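Local coordinates for protein SnoN,Epimerase SnoN (Streptomyces nogalater, PDB 5EP9) that acts as a non-heme iron, alpha-ketoglutarate-dependent epimerase in nogalamycin biosynthesis, at residues A[46-52]-A[214-218]. Sequence-based numbering, arbitrary orientation.
Sequences VHVPGVL and GDCTF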
loop_
_atom_site.group_PDB
_atom_site.type_symbol
_atom_site.label_atom_id
_atom_site.label_comp_id
_atom_site.label_asym_id
_atom_site.label_seq_id
_atom_site.Cartn_x
_atom_site.Cartn_y
_atom_site.Cartn_z
ATOM N N VAL A 46 6.958 2.666 -8.880
ATOM C CA VAL A 46 8.013 3.678 -8.919
ATOM C C VAL A 46 8.514 3.997 -7.536
ATOM O O VAL A 46 7.718 3.959 -6.533
ATOM C CB VAL A 46 7.497 4.888 -9.721
ATOM C CG1 VAL A 46 6.647 5.842 -8.899
ATOM C CG2 VAL A 46 8.607 5.602 -10.377
ATOM N N HIS A 47 9.788 4.321 -7.455
ATOM C CA HIS A 47 10.429 4.759 -6.239
ATOM C C HIS A 47 10.470 6.281 -6.246
ATOM O O HIS A 47 10.971 6.881 -7.179
ATOM C CB HIS A 47 11.865 4.179 -6.179
ATOM C CG HIS A 47 12.711 4.664 -5.046
ATOM N ND1 HIS A 47 14.069 4.757 -5.129
ATOM C CD2 HIS A 47 12.403 5.068 -3.797
ATOM C CE1 HIS A 47 14.567 5.169 -3.993
ATOM N NE2 HIS A 47 13.570 5.376 -3.171
ATOM N N VAL A 48 10.063 6.881 -5.135
ATOM C CA VAL A 48 10.161 8.351 -4.948
ATOM C C VAL A 48 10.941 8.645 -3.690
ATOM O O VAL A 48 10.419 8.460 -2.603
ATOM C CB VAL A 48 8.772 9.082 -4.838
ATOM C CG1 VAL A 48 8.942 10.597 -4.763
ATOM C CG2 VAL A 48 7.910 8.771 -6.038
ATOM N N PRO A 49 12.151 9.122 -3.831
ATOM C CA PRO A 49 12.903 9.462 -2.584
ATOM C C PRO A 49 12.424 10.735 -1.842
ATOM O O PRO A 49 11.917 11.622 -2.448
ATOM C CB PRO A 49 14.325 9.681 -3.054
ATOM C CG PRO A 49 14.196 10.050 -4.507
ATOM C CD PRO A 49 12.941 9.381 -5.049
ATOM N N GLY A 50 12.529 10.719 -0.518
ATOM C CA GLY A 50 12.371 11.923 0.301
ATOM C C GLY A 50 10.975 12.525 0.150
ATOM O O GLY A 50 10.801 13.674 0.010
ATOM N N VAL A 51 9.976 11.665 0.142
ATOM C CA VAL A 51 8.619 12.158 0.059
ATOM C C VAL A 51 8.197 12.822 1.420
ATOM O O VAL A 51 7.422 13.753 1.431
ATOM C CB VAL A 51 7.709 11.066 -0.468
ATOM C CG1 VAL A 51 7.201 10.149 0.617
ATOM C CG2 VAL A 51 6.557 11.686 -1.106
ATOM N N LEU A 52 8.697 12.292 2.521
ATOM C CA LEU A 52 8.586 12.881 3.827
ATOM C C LEU A 52 9.885 13.498 4.257
ATOM O O LEU A 52 10.973 12.967 3.968
ATOM C CB LEU A 52 8.241 11.822 4.877
ATOM C CG LEU A 52 6.939 11.060 4.714
ATOM C CD1 LEU A 52 6.739 10.059 5.871
ATOM C CD2 LEU A 52 5.746 12.011 4.610
ATOM N N GLY A 214 11.801 7.801 4.817
ATOM C CA GLY A 214 11.091 8.927 4.175
ATOM C C GLY A 214 10.901 8.784 2.693
ATOM O O GLY A 214 10.268 9.626 2.069
ATOM N N ASP A 215 11.535 7.776 2.113
ATOM C CA ASP A 215 11.242 7.380 0.704
ATOM C C ASP A 215 9.960 6.630 0.656
ATOM O O ASP A 215 9.499 6.025 1.668
ATOM C CB ASP A 215 12.306 6.412 0.140
ATOM C CG ASP A 215 13.646 7.053 -0.094
ATOM O OD1 ASP A 215 13.885 8.234 0.242
ATOM O OD2 ASP A 215 14.531 6.304 -0.544
ATOM N N CYS A 216 9.346 6.616 -0.521
ATOM C CA CYS A 216 8.254 5.655 -0.739
ATOM C C CYS A 216 8.372 4.992 -2.086
ATOM O O CYS A 216 9.136 5.419 -2.994
ATOM C CB CYS A 216 6.873 6.315 -0.586
ATOM S SG CYS A 216 6.381 7.359 -1.934
ATOM N N THR A 217 7.586 3.947 -2.199
ATOM C CA THR A 217 7.208 3.408 -3.491
ATOM C C THR A 217 5.701 3.591 -3.700
ATOM O O THR A 217 4.940 3.660 -2.735
ATOM C CB THR A 217 7.575 1.958 -3.654
ATOM O OG1 THR A 217 7.084 1.172 -2.552
ATOM C CG2 THR A 217 9.083 1.790 -3.724
ATOM N N PHE A 218 5.333 3.666 -4.982
ATOM C CA PHE A 218 3.989 3.427 -5.437
ATOM C C PHE A 218 3.977 2.196 -6.292
ATOM O O PHE A 218 4.858 2.007 -7.144
ATOM C CB PHE A 218 3.487 4.577 -6.254
ATOM C CG PHE A 218 3.300 5.853 -5.468
ATOM C CD1 PHE A 218 4.331 6.730 -5.354
ATOM C CD2 PHE A 218 2.084 6.111 -4.836
ATOM C CE1 PHE A 218 4.190 7.901 -4.626
ATOM C CE2 PHE A 218 1.909 7.292 -4.149
ATOM C CZ PHE A 218 2.962 8.207 -4.043
#
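An antiparallel strand pairing joins Val-46 and Val-48 to Phe-218 and Cys-216 at the edge of the larger sheet, where outermost strand 45-48 lies against strand 216-220; the axes of 46-48 and 216-218 approach to 4.7 Å. The segments belong to the 14-202 and 203-305 parts of the chain, both SnoN. Both are hydrogen-bonded pairs, Val-48 N to Cys-216 O being nearly straight (2.8 Å, 174°), while His-47 and Thr-217 form the non-hydrogen-bonded pair between them. Beyond the strand end, the Asp-215 carboxylate bridges two parts of segment 46-52. Its OD2 accepts from His-47 NE2 at 2.9 Å and lies in the imidazole plane, yet NE2 comes from above the carboxylate plane, the two planes being 54° apart; OD1 accepts from Gly-50 N (2.9 Å), on the same side of that plane. The histidine reaches it because CG stands anti to the backbone N (chi1 174°), and the ring's CD2 edge faces Cys-216 O, in the ring plane 3.4 Å from CD2. A further bond from Arg-212 N to OD2 helps fix the carboxylate. At the turn, Gly-214 O receives Leu-52 N at 3.1 Å and, weakly, Val-51 N. On the other face, Val-51 CG1 lies 3.9 Å from Cys-216 SG, and Val-48 CG2 meets the Phe-218 ring edge at CE1, 4.1 Å away; helix 104-114 covers Val-51 and Phe-218. Thr-217, on the His-47 face, touches Trp-160 of the 2-oxoglutarate site. The arrangement is consistent with an outermost strand pair on the larger sheet of the double-stranded beta-helix of PhyH-type, cupin-clan enzymes.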